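Collectin placenta 1 (Mus musculus, PDB 2OX9) binds glycans such as Lewis(x) on leukocyte surfaces through a calcium-dependent C-type carbohydrate-recognition domain, and probably serves as a scavenger receptor. Local coordinates at residues 22-25 with 26-30; 46-49 with 50-54. One frame throughout, in Å; residues are numbered along the deposited sequence.

Contact 1 (22-25 with 26-30)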
loop_
_atom_site.group_PDB
_atom_site.type_symbol
_atom_site.label_atom_id
_atom_site.label_comp_id
_atom_site.label_asym_id
_atom_site.label_seq_id
_atom_site.Cartn_x
_atom_site.Cartn_y
_atom_site.Cartn_z
ATOM N N GLU A 22 -13.663 -0.092 -1.366
ATOM C CA GLU A 22 -13.684 -1.540 -1.222
ATOM C C GLU A 22 -12.692 -1.938 -0.135
ATOM O O GLU A 22 -11.649 -1.304 0.018
ATOM C CB GLU A 22 -13.290 -2.228 -2.539
ATOM C CG GLU A 22 -14.288 -2.081 -3.696
ATOM C CD GLU A 22 -14.103 -0.796 -4.495
ATOM O OE1 GLU A 22 -13.308 0.072 -4.070
ATOM O OE2 GLU A 22 -14.759 -0.656 -5.552
ATOM N N LYS A 23 -13.028 -2.981 0.619
ATOM C CA LYS A 23 -12.163 -3.498 1.683
ATOM C C LYS A 23 -11.864 -4.950 1.316
ATOM O O LYS A 23 -12.795 -5.739 1.124
ATOM C CB LYS A 23 -12.878 -3.442 3.039
ATOM C CG LYS A 23 -13.367 -2.052 3.458
ATOM C CD LYS A 23 -13.858 -2.059 4.908
ATOM C CE LYS A 23 -14.587 -0.771 5.280
ATOM N NZ LYS A 23 -13.752 0.452 5.099
ATOM N N GLU A 24 -10.584 -5.311 1.218
ATOM C CA GLU A 24 -10.203 -6.675 0.830
ATOM C C GLU A 24 -8.868 -7.141 1.428
ATOM O O GLU A 24 -8.090 -6.333 1.934
ATOM C CB GLU A 24 -10.086 -6.753 -0.693
ATOM C CG GLU A 24 -11.259 -6.178 -1.474
ATOM C CD GLU A 24 -12.468 -7.090 -1.485
ATOM O OE1 GLU A 24 -12.324 -8.263 -1.889
ATOM O OE2 GLU A 24 -13.565 -6.633 -1.104
ATOM N N ILE A 25 -8.603 -8.443 1.364
ATOM C CA ILE A 25 -7.333 -8.960 1.861
ATOM C C ILE A 25 -6.307 -8.507 0.829
ATOM O O ILE A 25 -6.688 -8.108 -0.276
ATOM C CB ILE A 25 -7.317 -10.506 1.957
ATOM C CG1 ILE A 25 -7.558 -11.133 0.584
ATOM C CG2 ILE A 25 -8.365 -10.970 2.941
ATOM C CD1 ILE A 25 -7.501 -12.662 0.605
ATOM N N PHE A 26 -5.022 -8.587 1.164
ATOM C CA PHE A 26 -3.978 -8.129 0.247
ATOM C C PHE A 26 -4.044 -8.656 -1.177
ATOM O O PHE A 26 -4.036 -7.872 -2.123
ATOM C CB PHE A 26 -2.587 -8.437 0.792
ATOM C CG PHE A 26 -1.471 -7.791 0.003
ATOM C CD1 PHE A 26 -1.157 -6.442 0.194
ATOM C CD2 PHE A 26 -0.737 -8.522 -0.923
ATOM C CE1 PHE A 26 -0.127 -5.832 -0.520
ATOM C CE2 PHE A 26 0.301 -7.921 -1.650
ATOM C CZ PHE A 26 0.605 -6.569 -1.444
ATOM N N GLU A 27 -4.093 -9.977 -1.337
ATOM C CA GLU A 27 -4.122 -10.571 -2.671
ATOM C C GLU A 27 -5.332 -10.171 -3.495
ATOM O O GLU A 27 -5.255 -10.078 -4.725
ATOM C CB GLU A 27 -4.028 -12.102 -2.595
ATOM C CG GLU A 27 -5.165 -12.792 -1.867
ATOM C CD GLU A 27 -5.234 -14.282 -2.183
ATOM O OE1 GLU A 27 -4.228 -14.994 -1.974
ATOM O OE2 GLU A 27 -6.302 -14.743 -2.643
ATOM N N ASP A 28 -6.453 -9.943 -2.824
ATOM C CA ASP A 28 -7.658 -9.535 -3.525
ATOM C C ASP A 28 -7.525 -8.067 -3.947
ATOM O O ASP A 28 -8.025 -7.664 -5.001
ATOM C CB ASP A 28 -8.887 -9.738 -2.627
ATOM C CG ASP A 28 -9.311 -11.210 -2.527
ATOM O OD1 ASP A 28 -10.192 -11.526 -1.698
ATOM O OD2 ASP A 28 -8.771 -12.053 -3.278
ATOM N N ALA A 29 -6.841 -7.272 -3.125
ATOM C CA ALA A 29 -6.626 -5.861 -3.429
ATOM C C ALA A 29 -5.705 -5.759 -4.654
ATOM O O ALA A 29 -5.922 -4.956 -5.566
ATOM C CB ALA A 29 -5.984 -5.166 -2.231
ATOM N N LYS A 30 -4.672 -6.587 -4.651
ATOM C CA LYS A 30 -3.695 -6.637 -5.735
ATOM C C LYS A 30 -4.402 -6.986 -7.038
ATOM O O LYS A 30 -4.122 -6.418 -8.089
ATOM C CB LYS A 30 -2.648 -7.705 -5.405
ATOM C CG LYS A 30 -1.664 -8.006 -6.516
ATOM C CD LYS A 30 -0.522 -8.873 -5.988
ATOM C CE LYS A 30 0.483 -9.195 -7.084
ATOM N NZ LYS A 30 1.710 -9.841 -6.524
HETATM O O HOH W 1 -10.821 -9.666 0.141
#
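Ile25 holds CG1 between its own backbone N and carbonyl carbon (chi1 60°), and with chi2 extended this carries CD1 forward along the outer side of the first turn of the helix that follows. There it runs alongside Glu27, both side chains pointing the same way, with Ile25 CD1 3.4 Å from Glu27 CG. Ile25 CG1 meanwhile lies 3.5 Å from Asp28 OD1, so the aliphatic branch shields one side of the carboxylate. Glu24 comes at Asp28 from another direction: its chain bends at chi2 (-77°), the two side chains cross at about a right angle, and Glu24 CB rests 3.8 Å from Asp28 CB. The carboxylates then lie close, Glu24 OE1 being 3.9 Å from Asp28 OD1. One water bridges these like charges, donating to Glu24 OE1 (2.9 Å) and to Asp28 OD1 (2.7 Å), while accepting from Ile25 N; its two donated bonds probably ease the repulsion.

Ile25 is the N-cap of helix 26-35, the first helix of the C-type lectin domain, entered from the loop after strand 15-19. Its hydrocarbon side chain offers no acceptor for the first N-H groups, so the position is occupied without a side-chain cap; its backbone N-H reaches Asp28 through the water. Asp28 suits the first turn, where its negative charge should interact favourably with the helix dipole. The helix opens with Ala29 N bonding to Ile25 O at 3.0 Å, while Asp28 N makes a weak bond to that same oxygen. On the buried side, Phe26 meets Trp63 edge-to-face, and the small Ala29 fits against Leu40 and Phe126.

Contact 2 (46-49 with 50-54). With CA (calcium ion), chain L.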
loop_
_atom_site.group_PDB
_atom_site.type_symbol
_atom_site.label_atom_id
_atom_site.label_comp_id
_atom_site.label_asym_id
_atom_site.label_seq_id
_atom_site.Cartn_x
_atom_site.Cartn_y
_atom_site.Cartn_z
ATOM N N ARG A 46 8.650 11.591 -0.408
ATOM C CA ARG A 46 7.901 12.224 0.670
ATOM C C ARG A 46 6.741 13.059 0.118
ATOM O O ARG A 46 5.706 13.181 0.767
ATOM C CB ARG A 46 8.813 13.102 1.539
ATOM C CG ARG A 46 9.560 14.186 0.788
ATOM C CD ARG A 46 10.328 15.084 1.754
ATOM N NE ARG A 46 11.094 16.116 1.058
ATOM C CZ ARG A 46 11.716 17.122 1.669
ATOM N NH1 ARG A 46 11.660 17.233 2.992
ATOM N NH2 ARG A 46 12.391 18.020 0.959
ATOM N N GLU A 47 6.902 13.613 -1.083
ATOM C CA GLU A 47 5.838 14.428 -1.668
ATOM C C GLU A 47 4.645 13.563 -2.037
ATOM O O GLU A 47 3.502 13.958 -1.822
ATOM C CB GLU A 47 6.315 15.168 -2.917
ATOM C CG GLU A 47 7.420 16.162 -2.668
ATOM C CD GLU A 47 8.746 15.674 -3.198
ATOM O OE1 GLU A 47 9.157 14.547 -2.830
ATOM O OE2 GLU A 47 9.373 16.420 -3.983
ATOM N N GLU A 48 4.911 12.384 -2.593
ATOM C CA GLU A 48 3.827 11.484 -2.969
ATOM C C GLU A 48 3.173 10.958 -1.686
ATOM O O GLU A 48 1.960 10.775 -1.621
ATOM C CB GLU A 48 4.357 10.310 -3.812
ATOM C CG GLU A 48 3.253 9.398 -4.348
ATOM C CD GLU A 48 3.774 8.253 -5.206
ATOM O OE1 GLU A 48 2.968 7.675 -5.965
ATOM O OE2 GLU A 48 4.974 7.915 -5.115
ATOM N N GLN A 49 3.994 10.729 -0.667
ATOM C CA GLN A 49 3.514 10.235 0.623
ATOM C C GLN A 49 2.576 11.236 1.287
ATOM O O GLN A 49 1.534 10.862 1.822
ATOM C CB GLN A 49 4.701 9.967 1.565
ATOM C CG GLN A 49 4.310 9.687 3.007
ATOM C CD GLN A 49 3.460 8.444 3.155
ATOM O OE1 GLN A 49 3.773 7.387 2.602
ATOM N NE2 GLN A 49 2.382 8.558 3.919
ATOM N N GLN A 50 2.973 12.503 1.270
ATOM C CA GLN A 50 2.185 13.568 1.869
ATOM C C GLN A 50 0.844 13.735 1.164
ATOM O O GLN A 50 -0.190 13.907 1.817
ATOM C CB GLN A 50 2.947 14.888 1.807
ATOM C CG GLN A 50 3.421 15.415 3.160
ATOM C CD GLN A 50 2.290 15.573 4.169
ATOM O OE1 GLN A 50 1.279 16.226 3.897
ATOM N NE2 GLN A 50 2.458 14.972 5.344
ATOM N N TRP A 51 0.872 13.706 -0.163
ATOM C CA TRP A 51 -0.343 13.854 -0.962
ATOM C C TRP A 51 -1.272 12.675 -0.670
ATOM O O TRP A 51 -2.489 12.837 -0.571
ATOM C CB TRP A 51 0.009 13.875 -2.450
ATOM C CG TRP A 51 -1.156 14.135 -3.349
ATOM C CD1 TRP A 51 -1.720 15.343 -3.635
ATOM C CD2 TRP A 51 -1.922 13.156 -4.051
ATOM N NE1 TRP A 51 -2.795 15.179 -4.478
ATOM C CE2 TRP A 51 -2.945 13.844 -4.745
ATOM C CE3 TRP A 51 -1.849 11.762 -4.158
ATOM C CZ2 TRP A 51 -3.887 13.184 -5.533
ATOM C CZ3 TRP A 51 -2.792 11.103 -4.946
ATOM C CH2 TRP A 51 -3.794 11.815 -5.620
ATOM N N ILE A 52 -0.695 11.483 -0.533
ATOM C CA ILE A 52 -1.497 10.301 -0.247
ATOM C C ILE A 52 -2.096 10.390 1.151
ATOM O O ILE A 52 -3.260 10.025 1.362
ATOM C CB ILE A 52 -0.657 9.009 -0.369
ATOM C CG1 ILE A 52 -0.436 8.682 -1.845
ATOM C CG2 ILE A 52 -1.364 7.840 0.322
ATOM C CD1 ILE A 52 0.454 7.463 -2.076
ATOM N N LYS A 53 -1.299 10.896 2.093
ATOM C CA LYS A 53 -1.726 11.036 3.479
ATOM C C LYS A 53 -3.025 11.834 3.617
ATOM O O LYS A 53 -3.925 11.456 4.366
ATOM C CB LYS A 53 -0.624 11.720 4.299
ATOM C CG LYS A 53 -1.010 11.993 5.742
ATOM C CD LYS A 53 -0.086 13.008 6.376
ATOM C CE LYS A 53 -0.609 13.449 7.729
ATOM N NZ LYS A 53 0.325 14.394 8.385
ATOM N N LYS A 54 -3.135 12.932 2.886
ATOM C CA LYS A 54 -4.333 13.756 2.996
ATOM C C LYS A 54 -5.592 13.146 2.386
ATOM O O LYS A 54 -6.707 13.595 2.672
ATOM C CB LYS A 54 -4.049 15.142 2.424
ATOM C CG LYS A 54 -3.162 15.975 3.353
ATOM C CD LYS A 54 -2.384 17.016 2.590
ATOM C CE LYS A 54 -1.410 17.754 3.489
ATOM N NZ LYS A 54 -0.419 18.531 2.679
HETATM CA CA CA L . 4.338 5.950 -7.155
HETATM O O HOH W 2 5.159 7.360 -8.688
HETATM O O HOH W 3 5.271 4.309 -8.592
#
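Glu48 and Ile52, one helical turn apart, lie side by side and point the same way, Glu48 CG meeting Ile52 CD1 at 4.1 Å. With CG anti to the backbone N (chi1 -175°) and the chain straight beyond it (chi2 179°), Glu48 carries its carboxylate to a calcium ion. Glu48 OE1 binds the metal at 2.5 Å, and two waters are also ligands. The carboxylate of Glu129, the carbonyl oxygen of Phe42 and the side-chain oxygen of Asn44 belong to the same site, and Tyr17 OH hydrogen-bonds Glu48 OE1. Glutamate suits this place, having both the reach and the negative charge for calcium.

Behind the metal ligand stands helix 46-54, the second helix of the C-type lectin fold, whose regular i to i+4 bonds fix the spacing of these side chains. Ile52 N bonds to Glu48 O at 3.0 Å, and Ile52 CG1 packs 3.2 Å from that oxygen; Lys53 N bonds to Gln49 O at 2.8 Å. On a further face Gln49 bends at chi2 (62°), and its buried amide uses OE1 to accept from Trp115 NE1. Trp51 turns toward the N-terminal strands instead, stacking its ring on Phe12. At the solvent-facing side, Lys54 NZ makes a weak 3.1 Å bond to Gln50 OE1, where the partly exposed glutamine and the exposed lysine suit the surface.

How the contacts relate
Contacts 1 and 2 belong to the two successive helices of one C-type lectin domain, on opposite sides of its centre and about 21 Å apart between centres. Both are partly buried, each helix turning one face inward and another to solvent. Contact 1 is a helix start: loop and first turn meet, and acidic groups near the surface share a water. Contact 2 lies within a formed helix, and the carboxylate of its buried Glu48 binds calcium, which probably offsets its charge. Inward, residues 26-30 present small and aromatic groups to strands 39-40 and 125-131, whereas residues 46-54 face strand 10-12 and loop residues such as Ile43. Strand 125-131 also supplies Glu129 to the calcium site.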